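Local atomic coordinates of polycyclic ketone monooxygenase (PDB entry 5MQ6), a protein that catalyses Baeyer-Villiger oxidation with FAD and NADPH, inserting one oxygen atom beside the carbonyl of bulky, often polycyclic ketones to give esters or lactones. Residues 72-85 / 210-223. Residues are numbered along the deposited sequence; the frame is centred on the assembly and turned at random. Where two conformers were deposited one is given.
Sequences PVKDGSRYKFIILG and RELKLQARYVLLAS. With FAD (flavin-adenine dinucleotide), chain B.
In the FAD-binding Rossmann-type domain, strand 81-84 pairs in parallel with strand 218-221, the segment axes coming within 4.8 Å, and leads into Gly-85, which probably opens the GxGxxG turn. Ile-82 N donates to Tyr-218 O, and Leu-220 N returns a bond to Ile-82 O. On one face the rings of Phe-81 and Tyr-218 run side by side, planes 17° apart but slid so far that they barely overlap; Phe-81 CE1 meets Tyr-218 CD2 at 3.5 Å. On the other face Ile-82 CG1 lies anti to the carbonyl carbon (chi1 -69°), which carries CD1 back to 3.6 Å from Ala-216 CB. Leu-84 CD2 touches both Ser-223 CB and the adenine of FAD, 3.6 Å from FAD C5A, the two partners about at right angles as seen from the methyl. Both chains turn a corner at Lys-80 and Arg-217 and are also paired in parallel before it, where Arg-78 grips Gln-215 OE1 side-on through NE and NH2, each 3.0 Å away and both from the same face of the amide. Farther out, Arg-210, bent at chi3 (76°), directs NH1 and NH2 end-on to Val-73 O, the NH2 bond being 2.9 Å, while Pro-72 CB rests over one guanidinium face. A leucine in place of this arginine would probably leave Val-73 O without these two donors and break the salt bridge of NH1 with Glu-201. Lys-213 N reaches Asp-75 OD1 at 2.8 Å. Strand 109-112 flanks strand 78-84, strand 527-529 borders strand 218-221, and helix 88-99 packs on Phe-81, Ile-83 and Leu-220 through Leu-97 and Tyr-93.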
loop_
_atom_site.group_PDB
_atom_site.type_symbol
_atom_site.label_atom_id
_atom_site.label_comp_id
_atom_site.label_asym_id
_atom_site.label_seq_id
_atom_site.Cartn_x
_atom_site.Cartn_y
_atom_site.Cartn_z
ATOM N N PRO A 72 7.110 -1.665 -31.003
ATOM C CA PRO A 72 7.832 -1.927 -29.766
ATOM C C PRO A 72 8.729 -0.782 -29.367
ATOM O O PRO A 72 9.201 -0.011 -30.200
ATOM C CB PRO A 72 8.675 -3.160 -30.093
ATOM C CG PRO A 72 8.153 -3.644 -31.414
ATOM C CD PRO A 72 7.667 -2.421 -32.122
ATOM N N VAL A 73 8.954 -0.655 -28.086
ATOM C CA VAL A 73 9.991 0.251 -27.577
ATOM C C VAL A 73 11.378 -0.279 -27.976
ATOM O O VAL A 73 11.721 -1.474 -27.800
ATOM C CB VAL A 73 9.875 0.472 -26.051
ATOM C CG1 VAL A 73 11.100 1.170 -25.482
ATOM C CG2 VAL A 73 8.638 1.271 -25.757
ATOM N N LYS A 74 12.205 0.623 -28.517
ATOM C CA LYS A 74 13.536 0.191 -28.962
ATOM C C LYS A 74 14.550 0.154 -27.854
ATOM O O LYS A 74 14.559 1.051 -26.976
ATOM C CB LYS A 74 14.061 1.092 -30.056
ATOM C CG LYS A 74 13.169 1.184 -31.255
ATOM C CD LYS A 74 13.703 2.286 -32.119
ATOM C CE LYS A 74 13.262 2.103 -33.523
ATOM N NZ LYS A 74 12.263 3.123 -33.855
ATOM N N ASP A 75 15.399 -0.860 -27.899
ATOM C CA ASP A 75 16.571 -0.926 -27.042
ATOM C C ASP A 75 17.428 0.327 -27.300
ATOM O O ASP A 75 17.511 0.793 -28.412
ATOM C CB ASP A 75 17.326 -2.228 -27.323
ATOM C CG ASP A 75 18.381 -2.584 -26.300
ATOM O OD1 ASP A 75 18.460 -1.965 -25.226
ATOM O OD2 ASP A 75 19.163 -3.552 -26.595
ATOM N N GLY A 76 17.969 0.902 -26.223
ATOM C CA GLY A 76 18.751 2.141 -26.272
ATOM C C GLY A 76 18.069 3.479 -26.376
ATOM O O GLY A 76 18.711 4.459 -26.641
ATOM N N SER A 77 16.769 3.476 -26.259
ATOM C CA SER A 77 15.910 4.645 -26.210
ATOM C C SER A 77 16.209 5.595 -25.023
ATOM O O SER A 77 16.584 5.129 -23.977
ATOM C CB SER A 77 14.450 4.160 -26.114
ATOM O OG SER A 77 14.008 3.885 -27.382
ATOM N N ARG A 78 16.040 6.912 -25.241
ATOM C CA ARG A 78 16.342 7.987 -24.278
ATOM C C ARG A 78 15.106 8.832 -24.083
ATOM O O ARG A 78 14.412 9.166 -25.052
ATOM C CB ARG A 78 17.435 8.923 -24.803
ATOM C CG ARG A 78 18.748 8.230 -24.913
ATOM C CD ARG A 78 19.877 9.158 -25.399
ATOM N NE ARG A 78 21.070 8.547 -24.868
ATOM C CZ ARG A 78 22.254 9.091 -24.859
ATOM N NH1 ARG A 78 22.433 10.311 -25.377
ATOM N NH2 ARG A 78 23.250 8.390 -24.360
ATOM N N TYR A 79 14.841 9.224 -22.845
ATOM C CA TYR A 79 13.661 9.981 -22.523
ATOM C C TYR A 79 14.066 11.087 -21.560
ATOM O O TYR A 79 15.170 11.060 -21.003
ATOM C CB TYR A 79 12.606 9.104 -21.844
ATOM C CG TYR A 79 12.191 7.954 -22.701
ATOM C CD1 TYR A 79 12.903 6.806 -22.680
ATOM C CD2 TYR A 79 11.176 8.079 -23.637
ATOM C CE1 TYR A 79 12.586 5.750 -23.522
ATOM C CE2 TYR A 79 10.853 7.023 -24.515
ATOM C CZ TYR A 79 11.553 5.852 -24.423
ATOM O OH TYR A 79 11.325 4.756 -25.257
ATOM N N LYS A 80 13.189 12.054 -21.338
ATOM C CA LYS A 80 13.516 13.079 -20.324
ATOM C C LYS A 80 13.233 12.467 -18.933
ATOM O O LYS A 80 14.092 12.454 -18.091
ATOM C CB LYS A 80 12.698 14.337 -20.607
ATOM C CG LYS A 80 12.927 15.555 -19.685
ATOM C CD LYS A 80 12.115 16.725 -20.209
ATOM C CE LYS A 80 12.478 18.019 -19.417
ATOM N NZ LYS A 80 11.602 19.111 -19.868
ATOM N N PHE A 81 11.982 12.024 -18.707
ATOM C CA PHE A 81 11.547 11.383 -17.476
ATOM C C PHE A 81 11.177 9.895 -17.751
ATOM O O PHE A 81 10.416 9.572 -18.678
ATOM C CB PHE A 81 10.276 12.063 -16.912
ATOM C CG PHE A 81 10.478 13.485 -16.547
ATOM C CD1 PHE A 81 11.029 13.834 -15.330
ATOM C CD2 PHE A 81 10.169 14.508 -17.451
ATOM C CE1 PHE A 81 11.275 15.160 -15.014
ATOM C CE2 PHE A 81 10.427 15.855 -17.128
ATOM C CZ PHE A 81 11.014 16.164 -15.905
ATOM N N ILE A 82 11.703 9.018 -16.923
ATOM C CA ILE A 82 11.121 7.682 -16.757
ATOM C C ILE A 82 10.420 7.612 -15.420
ATOM O O ILE A 82 10.986 7.888 -14.353
ATOM C CB ILE A 82 12.103 6.536 -16.968
ATOM C CG1 ILE A 82 12.490 6.489 -18.481
ATOM C CG2 ILE A 82 11.407 5.209 -16.528
ATOM C CD1 ILE A 82 13.733 5.638 -18.737
ATOM N N ILE A 83 9.159 7.225 -15.512
ATOM C CA ILE A 83 8.332 6.925 -14.342
ATOM C C ILE A 83 8.164 5.404 -14.175
ATOM O O ILE A 83 7.695 4.752 -15.096
ATOM C CB ILE A 83 6.947 7.557 -14.497
ATOM C CG1 ILE A 83 7.108 9.103 -14.579
ATOM C CG2 ILE A 83 6.017 7.159 -13.318
ATOM C CD1 ILE A 83 5.837 9.836 -14.967
ATOM N N LEU A 84 8.515 4.878 -13.006
ATOM C CA LEU A 84 8.332 3.459 -12.742
ATOM C C LEU A 84 7.035 3.341 -11.996
ATOM O O LEU A 84 6.873 3.893 -10.895
ATOM C CB LEU A 84 9.487 2.890 -11.921
ATOM C CG LEU A 84 9.667 1.387 -11.748
ATOM C CD1 LEU A 84 11.069 1.029 -11.287
ATOM C CD2 LEU A 84 8.773 0.885 -10.640
ATOM N N GLY A 85 6.080 2.694 -12.652
ATOM C CA GLY A 85 4.757 2.561 -12.161
ATOM C C GLY A 85 3.733 3.381 -12.934
ATOM O O GLY A 85 3.923 4.566 -13.099
ATOM N N ARG A 210 12.115 -9.452 -24.228
ATOM C CA ARG A 210 13.066 -8.488 -24.849
ATOM C C ARG A 210 13.837 -7.833 -23.703
ATOM O O ARG A 210 13.240 -7.423 -22.708
ATOM C CB ARG A 210 12.272 -7.460 -25.607
ATOM C CG ARG A 210 11.622 -8.083 -26.833
ATOM C CD ARG A 210 10.696 -7.142 -27.508
ATOM N NE ARG A 210 11.489 -6.166 -28.249
ATOM C CZ ARG A 210 11.511 -4.841 -28.101
ATOM N NH1 ARG A 210 10.758 -4.222 -27.218
ATOM N NH2 ARG A 210 12.336 -4.122 -28.912
ATOM N N GLU A 211 15.149 -7.849 -23.761
ATOM C CA GLU A 211 15.964 -7.157 -22.838
ATOM C C GLU A 211 16.141 -5.762 -23.407
ATOM O O GLU A 211 16.499 -5.619 -24.600
ATOM C CB GLU A 211 17.275 -7.848 -22.699
ATOM C CG GLU A 211 17.081 -9.208 -22.051
ATOM C CD GLU A 211 16.687 -9.148 -20.590
ATOM O OE1 GLU A 211 17.233 -8.380 -19.809
ATOM O OE2 GLU A 211 15.818 -9.900 -20.225
ATOM N N LEU A 212 15.846 -4.751 -22.567
ATOM C CA LEU A 212 15.939 -3.341 -22.947
ATOM C C LEU A 212 16.796 -2.551 -21.976
ATOM O O LEU A 212 16.761 -2.834 -20.747
ATOM C CB LEU A 212 14.578 -2.685 -23.114
ATOM C CG LEU A 212 13.618 -3.376 -24.063
ATOM C CD1 LEU A 212 12.212 -2.922 -23.672
ATOM C CD2 LEU A 212 13.857 -2.996 -25.494
ATOM N N LYS A 213 17.603 -1.639 -22.569
ATOM C CA LYS A 213 18.316 -0.621 -21.855
ATOM C C LYS A 213 17.722 0.731 -22.211
ATOM O O LYS A 213 17.707 1.114 -23.388
ATOM C CB LYS A 213 19.764 -0.646 -22.171
ATOM C CG LYS A 213 20.567 0.383 -21.361
ATOM C CD LYS A 213 22.063 0.194 -21.527
ATOM C CE LYS A 213 22.769 1.484 -21.320
ATOM N NZ LYS A 213 24.202 1.220 -21.175
ATOM N N LEU A 214 17.216 1.446 -21.201
ATOM C CA LEU A 214 16.511 2.693 -21.453
ATOM C C LEU A 214 17.179 3.746 -20.662
ATOM O O LEU A 214 17.565 3.471 -19.548
ATOM C CB LEU A 214 15.072 2.600 -21.063
ATOM C CG LEU A 214 14.297 1.459 -21.642
ATOM C CD1 LEU A 214 12.926 1.288 -21.037
ATOM C CD2 LEU A 214 14.153 1.638 -23.147
ATOM N N GLN A 215 17.324 4.932 -21.248
ATOM C CA GLN A 215 17.954 6.021 -20.543
ATOM C C GLN A 215 17.077 7.219 -20.292
ATOM O O GLN A 215 16.151 7.475 -21.033
ATOM C CB GLN A 215 19.212 6.453 -21.253
ATOM C CG GLN A 215 20.293 5.357 -21.263
ATOM C CD GLN A 215 21.572 5.853 -21.872
ATOM O OE1 GLN A 215 21.638 6.214 -23.049
ATOM N NE2 GLN A 215 22.594 5.924 -21.050
ATOM N N ALA A 216 17.353 7.931 -19.217
ATOM C CA ALA A 216 16.570 9.126 -18.879
ATOM C C ALA A 216 17.369 10.135 -18.118
ATOM O O ALA A 216 18.244 9.750 -17.372
ATOM C CB ALA A 216 15.345 8.739 -18.046
ATOM N N ARG A 217 16.949 11.392 -18.148
ATOM C CA ARG A 217 17.612 12.442 -17.315
ATOM C C ARG A 217 17.177 12.312 -15.869
ATOM O O ARG A 217 17.950 12.487 -14.992
ATOM C CB ARG A 217 17.193 13.845 -17.841
ATOM C CG ARG A 217 17.706 14.077 -19.264
ATOM C CD ARG A 217 17.242 15.473 -19.648
ATOM N NE ARG A 217 17.664 15.862 -20.931
ATOM C CZ ARG A 217 17.347 16.985 -21.538
ATOM N NH1 ARG A 217 16.643 17.913 -20.925
ATOM N NH2 ARG A 217 17.843 17.192 -22.747
ATOM N N TYR A 218 15.905 12.003 -15.650
ATOM C CA TYR A 218 15.320 11.825 -14.362
ATOM C C TYR A 218 14.600 10.486 -14.251
ATOM O O TYR A 218 13.894 10.059 -15.250
ATOM C CB TYR A 218 14.257 12.892 -14.204
ATOM C CG TYR A 218 14.688 14.301 -13.965
ATOM C CD1 TYR A 218 14.984 14.780 -12.674
ATOM C CD2 TYR A 218 14.737 15.228 -15.017
ATOM C CE1 TYR A 218 15.281 16.121 -12.431
ATOM C CE2 TYR A 218 15.056 16.544 -14.767
ATOM C CZ TYR A 218 15.306 16.989 -13.511
ATOM O OH TYR A 218 15.629 18.339 -13.404
ATOM N N VAL A 219 14.692 9.884 -13.070
ATOM C CA VAL A 219 13.884 8.697 -12.784
ATOM C C VAL A 219 13.004 8.992 -11.592
ATOM O O VAL A 219 13.462 9.369 -10.586
ATOM C CB VAL A 219 14.737 7.452 -12.513
ATOM C CG1 VAL A 219 13.899 6.246 -12.002
ATOM C CG2 VAL A 219 15.553 7.083 -13.740
ATOM N N LEU A 220 11.712 8.811 -11.749
ATOM C CA LEU A 220 10.718 9.034 -10.694
ATOM C C LEU A 220 10.094 7.653 -10.305
ATOM O O LEU A 220 9.400 7.032 -11.113
ATOM C CB LEU A 220 9.664 9.914 -11.303
ATOM C CG LEU A 220 9.921 11.389 -11.529
ATOM C CD1 LEU A 220 11.235 11.957 -11.290
ATOM C CD2 LEU A 220 9.009 12.063 -12.480
ATOM N N LEU A 221 10.293 7.200 -9.088
ATOM C CA LEU A 221 9.718 5.912 -8.689
ATOM C C LEU A 221 8.334 6.117 -8.077
ATOM O O LEU A 221 8.178 6.851 -7.106
ATOM C CB LEU A 221 10.596 5.215 -7.698
ATOM C CG LEU A 221 12.025 4.996 -8.111
ATOM C CD1 LEU A 221 12.686 4.316 -6.941
ATOM C CD2 LEU A 221 12.330 4.249 -9.391
ATOM N N ALA A 222 7.325 5.473 -8.652
ATOM C CA ALA A 222 5.996 5.345 -8.016
ATOM C C ALA A 222 5.675 3.828 -8.012
ATOM O O ALA A 222 4.699 3.324 -8.566
ATOM C CB ALA A 222 4.976 6.154 -8.811
ATOM N N SER A 223 6.546 3.106 -7.346
ATOM C CA SER A 223 6.642 1.631 -7.459
ATOM C C SER A 223 5.697 0.976 -6.497
ATOM O O SER A 223 5.635 -0.286 -6.466
ATOM C CB SER A 223 8.063 1.189 -7.132
ATOM O OG SER A 223 8.394 1.460 -5.769
HETATM P PA FAD B . 0.697 0.694 -7.294
HETATM O O1A FAD B . 1.163 -0.482 -6.501
HETATM O O2A FAD B . -0.781 0.946 -7.527
HETATM O O5B FAD B . 1.396 0.622 -8.738
HETATM C C5B FAD B . 2.760 0.384 -8.838
HETATM C C4B FAD B . 3.007 -0.476 -10.060
HETATM O O4B FAD B . 4.434 -0.514 -10.254
HETATM C C3B FAD B . 2.538 -1.925 -9.966
HETATM O O3B FAD B . 1.894 -2.297 -11.157
HETATM C C2B FAD B . 3.812 -2.705 -9.796
HETATM O O2B FAD B . 3.724 -4.010 -10.315
HETATM C C1B FAD B . 4.790 -1.837 -10.558
HETATM N N9A FAD B . 6.165 -2.091 -10.202
HETATM C C8A FAD B . 6.694 -2.093 -8.945
HETATM N N7A FAD B . 7.982 -2.411 -9.042
HETATM C C5A FAD B . 8.312 -2.638 -10.324
HETATM C C6A FAD B . 9.557 -2.980 -11.035
HETATM N N6A FAD B . 10.724 -3.211 -10.471
HETATM N N1A FAD B . 9.425 -3.021 -12.336
HETATM C C2A FAD B . 8.252 -2.824 -12.982
HETATM N N3A FAD B . 7.089 -2.523 -12.451
HETATM C C4A FAD B . 7.092 -2.444 -11.084
HETATM N N1 FAD B . -5.043 2.423 -0.402
HETATM C C2 FAD B . -5.917 3.414 -0.028
HETATM O O2 FAD B . -5.501 4.511 0.323
HETATM N N3 FAD B . -7.239 3.198 -0.040
HETATM C C4 FAD B . -7.722 2.003 -0.415
HETATM O O4 FAD B . -8.939 1.870 -0.412
HETATM C C4X FAD B . -6.874 0.874 -0.834
HETATM N N5 FAD B . -7.328 -0.371 -1.202
HETATM C C5X FAD B . -6.417 -1.310 -1.560
HETATM C C6 FAD B . -6.865 -2.664 -1.950
HETATM C C7 FAD B . -5.798 -3.614 -2.319
HETATM C C7M FAD B . -6.140 -5.025 -2.741
HETATM C C8 FAD B . -4.349 -3.260 -2.281
HETATM C C8M FAD B . -3.236 -4.233 -2.666
HETATM C C9 FAD B . -3.969 -1.988 -1.900
HETATM C C9A FAD B . -4.941 -1.012 -1.541
HETATM N N10 FAD B . -4.490 0.256 -1.139
HETATM C C10 FAD B . -5.450 1.217 -0.807
HETATM C "C1'" FAD B . -3.062 0.644 -1.164
HETATM C "C2'" FAD B . -2.733 0.972 -2.681
HETATM O "O2'" FAD B . -1.572 0.228 -3.076
HETATM C "C3'" FAD B . -2.561 2.497 -2.999
HETATM O "O3'" FAD B . -3.769 3.184 -2.661
HETATM C "C4'" FAD B . -2.334 2.895 -4.477
HETATM O "O4'" FAD B . -3.166 2.150 -5.473
HETATM C "C5'" FAD B . -0.835 2.786 -4.824
HETATM O "O5'" FAD B . -0.626 3.546 -6.055
HETATM P P FAD B . 0.900 3.458 -6.592
HETATM O O1P FAD B . 0.806 3.883 -8.103
HETATM O O2P FAD B . 1.761 4.195 -5.556
HETATM O O3P FAD B . 1.341 1.881 -6.424
HETATM O O HOH W 1 18.906 -6.308 -25.604
#